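Local coordinates for spindle assembly abnormal protein 6 homolog (Drosophila melanogaster, PDB 5AL7) that forms the central scaffold of the centriole, where nine homodimers build the cartwheel that sets ninefold symmetry, and is required for centrosome duplication, at residues 27-32 with 49-54; 75-80 with 154-159. The protein carries 1 engineered substitution. One frame throughout, in Å; residues are numbered along the deposited sequence.

Contact 1 (27-32 with 49-54); sequences LPSVEM and LLYAER
Met32 and Leu50 come together on one face of the sheet through different first torsions: CG of Leu50 is anti to its own backbone N (chi1 -166°), whereas CG of Met32 lies beside the N and anti to the carbonyl carbon (chi1 -85°). The Met32 chain is extended at chi2 (-172°), which carries SD out alongside Leu50; the two side chains point the same way, with SD of Met32 4.1 Å from CD1 of Leu50. Leu27 and Ala52 extend this apolar face, their CB atoms 4.2 Å apart. Helix 97-113 packs over it, with Leu108 against Leu50 and Cys111 against Met32, and Leu118 of strand 117-122 reaches both side chains.

On the other face Ser29 meets Tyr51. OG of Ser29 lies obliquely to the phenol ring, 3.2 Å from CD2 of Tyr51, while the hydroxyl of Tyr51 bonds to Gln71. Farther along, the branch of Leu49 that ends in CD2 leans over the Glu31 backbone, with CD2 of Leu49 4.2 Å from CA of Glu31; the Glu31 carboxylate itself reaches Lys68 in a salt bridge.

Between the faces, Val30 and Leu50 form an antiparallel hydrogen-bonded pair. N of Leu50 gives a bond of 2.9 Å to O of Val30; the return bond, from N of Val30 to O of Leu50, is 3.1 Å long. Each of these oxygens also receives a CA-H contact, from Leu49 to O of Val30 and from Ser29 to O of Leu50. The two strands belong to a beta hairpin with one helix-covered apolar face and one more polar face, part of the globular N-terminal head of SAS-6, whose sequence family is related to that of XRCC4.

Contact 2 (75-80 with 154-159); sequences YITTVD and LPCRSA
Thr77 and Leu154 cross at about a right angle, the methyl CG2 of Thr77 meeting CB of Leu154 at 3.8 Å. The other branch of Thr77, OG1, sits beside its own backbone N and faces segment 154-159: it gives a weak hydrogen bond to O of Pro155 and lies 3.0 Å from SG of Cys156. That sulfur, anti to the backbone N of Cys156 (chi1 -154°), also approaches CB of Tyr75 at 4.1 Å. The phenol ring of Tyr75 has O of Arg157 at its edge, near the ring plane, and OG of Ser158 obliquely to it.

Ile76 turns to the opposite face, where its CD1 end meets CB of Ala159 at 3.6 Å. Arg157 starts out beside Ile76, then bends at chi2 (-144°), and its guanidinium group turns back to its own strand: NH1 of Arg157 bonds to O of Ser158 at 2.8 Å with the oxygen in the guanidinium plane, and NH2 bonds to the hydroxyl of Ser12.

Ile76 and Arg157 are held by a reciprocal pair of backbone bonds, 2.8 Å from N of Ile76 to O of Arg157 and 2.9 Å from N of Arg157 to O of Ile76. These bonds and apolar contacts hold the strands together, with a weak side-chain bond from Thr77, while the guanidinium group, bonded to Ser158 and Ser12, is probably fixed in its rotation without bridging the strands.

In the fold
Contacts 1 and 2 lie in the same mixed sheet of the N-terminal head, with centres 14 Å apart and nearest atoms about 7 Å apart, so they do not touch. Along the chain they come in series: 27-32 and 49-54 pair within a local hairpin, whereas 75-80 pairs with 154-159, which follows only after helices 81-90 and 97-113 and strands 117-122 and 136-142. Strand 60-67 lies between them, pairing with 44-55 on one edge and with 70-80 on the other. Together they tie early and late parts of the chain into one globular head, from which helix 161-187 leads out into the predicted coiled coil, the part that mediates homodimerization.

Contact 1 (27-32 with 49-54)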
loop_
_atom_site.group_PDB
_atom_site.type_symbol
_atom_site.label_atom_id
_atom_site.label_comp_id
_atom_site.label_asym_id
_atom_site.label_seq_id
_atom_site.Cartn_x
_atom_site.Cartn_y
_atom_site.Cartn_z
ATOM N N LEU A 27 -1.440 -11.395 -18.320
ATOM C CA LEU A 27 -0.503 -12.305 -17.671
ATOM C C LEU A 27 -0.451 -11.970 -16.195
ATOM O O LEU A 27 -0.435 -10.793 -15.834
ATOM C CB LEU A 27 0.892 -12.184 -18.295
ATOM C CG LEU A 27 1.980 -13.138 -17.811
ATOM C CD1 LEU A 27 1.760 -14.513 -18.414
ATOM C CD2 LEU A 27 3.361 -12.604 -18.155
ATOM N N PRO A 28 -0.456 -12.990 -15.327
ATOM C CA PRO A 28 -0.363 -12.683 -13.898
ATOM C C PRO A 28 0.955 -11.996 -13.547
ATOM O O PRO A 28 2.006 -12.361 -14.084
ATOM C CB PRO A 28 -0.458 -14.064 -13.231
ATOM C CG PRO A 28 -0.048 -15.020 -14.274
ATOM C CD PRO A 28 -0.542 -14.438 -15.571
ATOM N N SER A 29 0.871 -10.997 -12.669
ATOM C CA SER A 29 2.024 -10.218 -12.221
ATOM C C SER A 29 3.118 -11.133 -11.684
ATOM O O SER A 29 2.852 -12.001 -10.847
ATOM C CB SER A 29 1.616 -9.219 -11.140
ATOM O OG SER A 29 0.567 -8.388 -11.591
ATOM N N VAL A 30 4.336 -10.981 -12.199
ATOM C CA VAL A 30 5.412 -11.881 -11.764
ATOM C C VAL A 30 6.709 -11.165 -11.504
ATOM O O VAL A 30 6.900 -10.041 -11.947
ATOM C CB VAL A 30 5.702 -13.003 -12.791
ATOM C CG1 VAL A 30 4.702 -14.136 -12.665
ATOM C CG2 VAL A 30 5.747 -12.444 -14.201
ATOM N N GLU A 31 7.579 -11.814 -10.738
ATOM C CA GLU A 31 8.936 -11.330 -10.534
ATOM C C GLU A 31 9.862 -11.822 -11.653
ATOM O O GLU A 31 9.871 -13.005 -11.989
ATOM C CB GLU A 31 9.459 -11.776 -9.182
ATOM C CG GLU A 31 10.713 -11.059 -8.745
ATOM C CD GLU A 31 11.187 -11.499 -7.377
ATOM O OE1 GLU A 31 10.337 -11.625 -6.466
ATOM O OE2 GLU A 31 12.404 -11.725 -7.216
ATOM N N MET A 32 10.665 -10.918 -12.198
ATOM C CA MET A 32 11.497 -11.209 -13.353
ATOM C C MET A 32 12.862 -10.560 -13.214
ATOM O O MET A 32 12.948 -9.413 -12.804
ATOM C CB MET A 32 10.828 -10.679 -14.611
ATOM C CG MET A 32 9.808 -11.591 -15.236
ATOM S SD MET A 32 9.347 -10.877 -16.806
ATOM C CE MET A 32 10.956 -10.809 -17.561
ATOM N N LEU A 49 9.339 -6.405 -11.133
ATOM C CA LEU A 49 7.984 -6.930 -11.104
ATOM C C LEU A 49 7.292 -6.484 -12.365
ATOM O O LEU A 49 7.218 -5.276 -12.643
ATOM C CB LEU A 49 7.210 -6.410 -9.892
ATOM C CG LEU A 49 7.613 -6.907 -8.510
ATOM C CD1 LEU A 49 7.048 -5.960 -7.490
ATOM C CD2 LEU A 49 7.092 -8.321 -8.289
ATOM N N LEU A 50 6.801 -7.450 -13.136
ATOM C CA LEU A 50 6.115 -7.127 -14.372
ATOM C C LEU A 50 4.608 -7.292 -14.261
ATOM O O LEU A 50 4.098 -8.294 -13.728
ATOM C CB LEU A 50 6.653 -7.968 -15.519
ATOM C CG LEU A 50 6.191 -7.400 -16.861
ATOM C CD1 LEU A 50 7.363 -7.408 -17.812
ATOM C CD2 LEU A 50 5.037 -8.198 -17.444
ATOM N N TYR A 51 3.932 -6.267 -14.770
ATOM C CA TYR A 51 2.483 -6.148 -14.837
ATOM C C TYR A 51 2.049 -6.008 -16.287
ATOM O O TYR A 51 2.362 -5.006 -16.925
ATOM C CB TYR A 51 1.993 -4.913 -14.078
ATOM C CG TYR A 51 2.406 -4.829 -12.640
ATOM C CD1 TYR A 51 3.606 -4.226 -12.272
ATOM C CD2 TYR A 51 1.592 -5.335 -11.642
ATOM C CE1 TYR A 51 3.977 -4.138 -10.936
ATOM C CE2 TYR A 51 1.953 -5.250 -10.311
ATOM C CZ TYR A 51 3.141 -4.653 -9.964
ATOM O OH TYR A 51 3.490 -4.581 -8.637
ATOM N N ALA A 52 1.298 -6.968 -16.807
ATOM C CA ALA A 52 0.888 -6.880 -18.205
ATOM C C ALA A 52 -0.633 -6.827 -18.339
ATOM O O ALA A 52 -1.324 -7.797 -17.996
ATOM C CB ALA A 52 1.466 -8.060 -18.997
ATOM N N GLU A 53 -1.174 -5.712 -18.829
ATOM C CA GLU A 53 -2.640 -5.650 -18.942
ATOM C C GLU A 53 -3.139 -4.892 -20.179
ATOM O O GLU A 53 -2.478 -3.971 -20.668
ATOM C CB GLU A 53 -3.236 -5.036 -17.665
ATOM C CG GLU A 53 -2.694 -3.662 -17.275
ATOM C CD GLU A 53 -2.964 -3.288 -15.810
ATOM O OE1 GLU A 53 -3.000 -4.194 -14.943
ATOM O OE2 GLU A 53 -3.146 -2.084 -15.527
ATOM N N ARG A 54 -4.313 -5.280 -20.670
ATOM C CA ARG A 54 -4.920 -4.628 -21.840
ATOM C C ARG A 54 -6.371 -4.163 -21.575
ATOM O O ARG A 54 -6.981 -4.503 -20.565
ATOM C CB ARG A 54 -4.899 -5.562 -23.053
ATOM C CG ARG A 54 -6.007 -6.597 -23.024
ATOM C CD ARG A 54 -6.139 -7.382 -24.322
ATOM N NE ARG A 54 -7.330 -8.232 -24.272
ATOM C CZ ARG A 54 -7.322 -9.522 -23.940
ATOM N NH1 ARG A 54 -6.176 -10.134 -23.661
ATOM N NH2 ARG A 54 -8.462 -10.206 -23.907
#

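Contact 2 (75-80 with 154-159)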
loop_
_atom_site.group_PDB
_atom_site.type_symbol
_atom_site.label_atom_id
_atom_site.label_comp_id
_atom_site.label_asym_id
_atom_site.label_seq_id
_atom_site.Cartn_x
_atom_site.Cartn_y
_atom_site.Cartn_z
ATOM N N TYR A 75 8.776 1.928 -15.069
ATOM C CA TYR A 75 9.000 2.081 -16.508
ATOM C C TYR A 75 7.795 1.525 -17.223
ATOM O O TYR A 75 7.357 0.408 -16.934
ATOM C CB TYR A 75 10.281 1.365 -16.950
ATOM C CG TYR A 75 11.456 1.741 -16.093
ATOM C CD1 TYR A 75 12.202 2.881 -16.362
ATOM C CD2 TYR A 75 11.791 0.982 -14.988
ATOM C CE1 TYR A 75 13.290 3.235 -15.558
ATOM C CE2 TYR A 75 12.869 1.329 -14.182
ATOM C CZ TYR A 75 13.613 2.452 -14.471
ATOM O OH TYR A 75 14.668 2.792 -13.657
ATOM N N ILE A 76 7.200 2.340 -18.084
ATOM C CA ILE A 76 5.929 1.979 -18.691
ATOM C C ILE A 76 6.017 1.950 -20.201
ATOM O O ILE A 76 6.563 2.872 -20.807
ATOM C CB ILE A 76 4.815 2.957 -18.275
ATOM C CG1 ILE A 76 4.631 2.929 -16.760
ATOM C CG2 ILE A 76 3.518 2.624 -18.988
ATOM C CD1 ILE A 76 3.517 3.807 -16.264
ATOM N N THR A 77 5.475 0.886 -20.793
ATOM C CA THR A 77 5.304 0.790 -22.242
ATOM C C THR A 77 3.831 0.721 -22.619
ATOM O O THR A 77 3.113 -0.204 -22.222
ATOM C CB THR A 77 6.022 -0.442 -22.814
ATOM O OG1 THR A 77 7.436 -0.222 -22.775
ATOM C CG2 THR A 77 5.625 -0.655 -24.241
ATOM N N THR A 78 3.369 1.698 -23.387
ATOM C CA THR A 78 1.965 1.707 -23.794
ATOM C C THR A 78 1.819 1.722 -25.305
ATOM O O THR A 78 2.223 2.677 -25.967
ATOM C CB THR A 78 1.208 2.920 -23.213
ATOM O OG1 THR A 78 1.527 3.070 -21.821
ATOM C CG2 THR A 78 -0.294 2.727 -23.380
ATOM N N VAL A 79 1.237 0.664 -25.857
ATOM C CA VAL A 79 1.046 0.594 -27.301
ATOM C C VAL A 79 -0.443 0.475 -27.645
ATOM O O VAL A 79 -1.141 -0.413 -27.155
ATOM C CB VAL A 79 1.858 -0.582 -27.944
ATOM C CG1 VAL A 79 1.820 -1.831 -27.081
ATOM C CG2 VAL A 79 1.373 -0.862 -29.369
ATOM N N ASP A 80 -0.922 1.401 -28.470
ATOM C CA ASP A 80 -2.299 1.387 -28.945
ATOM C C ASP A 80 -2.325 1.019 -30.430
ATOM O O ASP A 80 -1.345 0.492 -30.948
ATOM C CB ASP A 80 -2.966 2.740 -28.715
ATOM C CG ASP A 80 -2.187 3.882 -29.335
ATOM O OD1 ASP A 80 -2.302 4.085 -30.561
ATOM O OD2 ASP A 80 -1.480 4.598 -28.595
ATOM N N LEU A 154 10.109 -2.651 -27.929
ATOM C CA LEU A 154 9.006 -1.713 -27.654
ATOM C C LEU A 154 9.479 -0.391 -27.035
ATOM O O LEU A 154 10.269 -0.394 -26.094
ATOM C CB LEU A 154 7.984 -2.351 -26.705
ATOM C CG LEU A 154 7.202 -3.576 -27.164
ATOM C CD1 LEU A 154 6.488 -4.191 -25.989
ATOM C CD2 LEU A 154 6.247 -3.215 -28.262
ATOM N N PRO A 155 8.935 0.742 -27.506
ATOM C CA PRO A 155 9.294 2.057 -26.961
ATOM C C PRO A 155 8.822 2.200 -25.520
ATOM O O PRO A 155 7.621 2.184 -25.250
ATOM C CB PRO A 155 8.566 3.043 -27.884
ATOM C CG PRO A 155 8.124 2.252 -29.048
ATOM C CD PRO A 155 7.928 0.853 -28.568
ATOM N N CYS A 156 9.782 2.262 -24.606
ATOM C CA CYS A 156 9.520 2.335 -23.170
ATOM C C CYS A 156 9.810 3.710 -22.579
ATOM O O CYS A 156 10.691 4.422 -23.036
ATOM C CB CYS A 156 10.342 1.286 -22.440
ATOM S SG CYS A 156 9.608 0.805 -20.915
ATOM N N ARG A 157 9.077 4.053 -21.533
ATOM C CA ARG A 157 9.111 5.386 -20.964
ATOM C C ARG A 157 9.374 5.341 -19.471
ATOM O O ARG A 157 9.018 4.375 -18.788
ATOM C CB ARG A 157 7.780 6.080 -21.260
ATOM C CG ARG A 157 7.712 7.547 -20.942
ATOM C CD ARG A 157 6.321 7.902 -20.429
ATOM N NE ARG A 157 5.973 9.309 -20.633
ATOM C CZ ARG A 157 6.368 10.296 -19.835
ATOM N NH1 ARG A 157 7.143 10.036 -18.789
ATOM N NH2 ARG A 157 6.001 11.545 -20.089
ATOM N N SER A 158 10.026 6.371 -18.956
ATOM C CA SER A 158 10.178 6.490 -17.512
ATOM C C SER A 158 8.938 7.166 -16.933
ATOM O O SER A 158 8.672 8.335 -17.226
ATOM C CB SER A 158 11.426 7.264 -17.157
ATOM O OG SER A 158 11.711 7.047 -15.796
ATOM N N ALA A 159 8.153 6.417 -16.165
ATOM C CA ALA A 159 6.859 6.901 -15.685
ATOM C C ALA A 159 6.955 8.190 -14.863
ATOM O O ALA A 159 7.760 8.297 -13.925
ATOM C CB ALA A 159 6.175 5.821 -14.876
#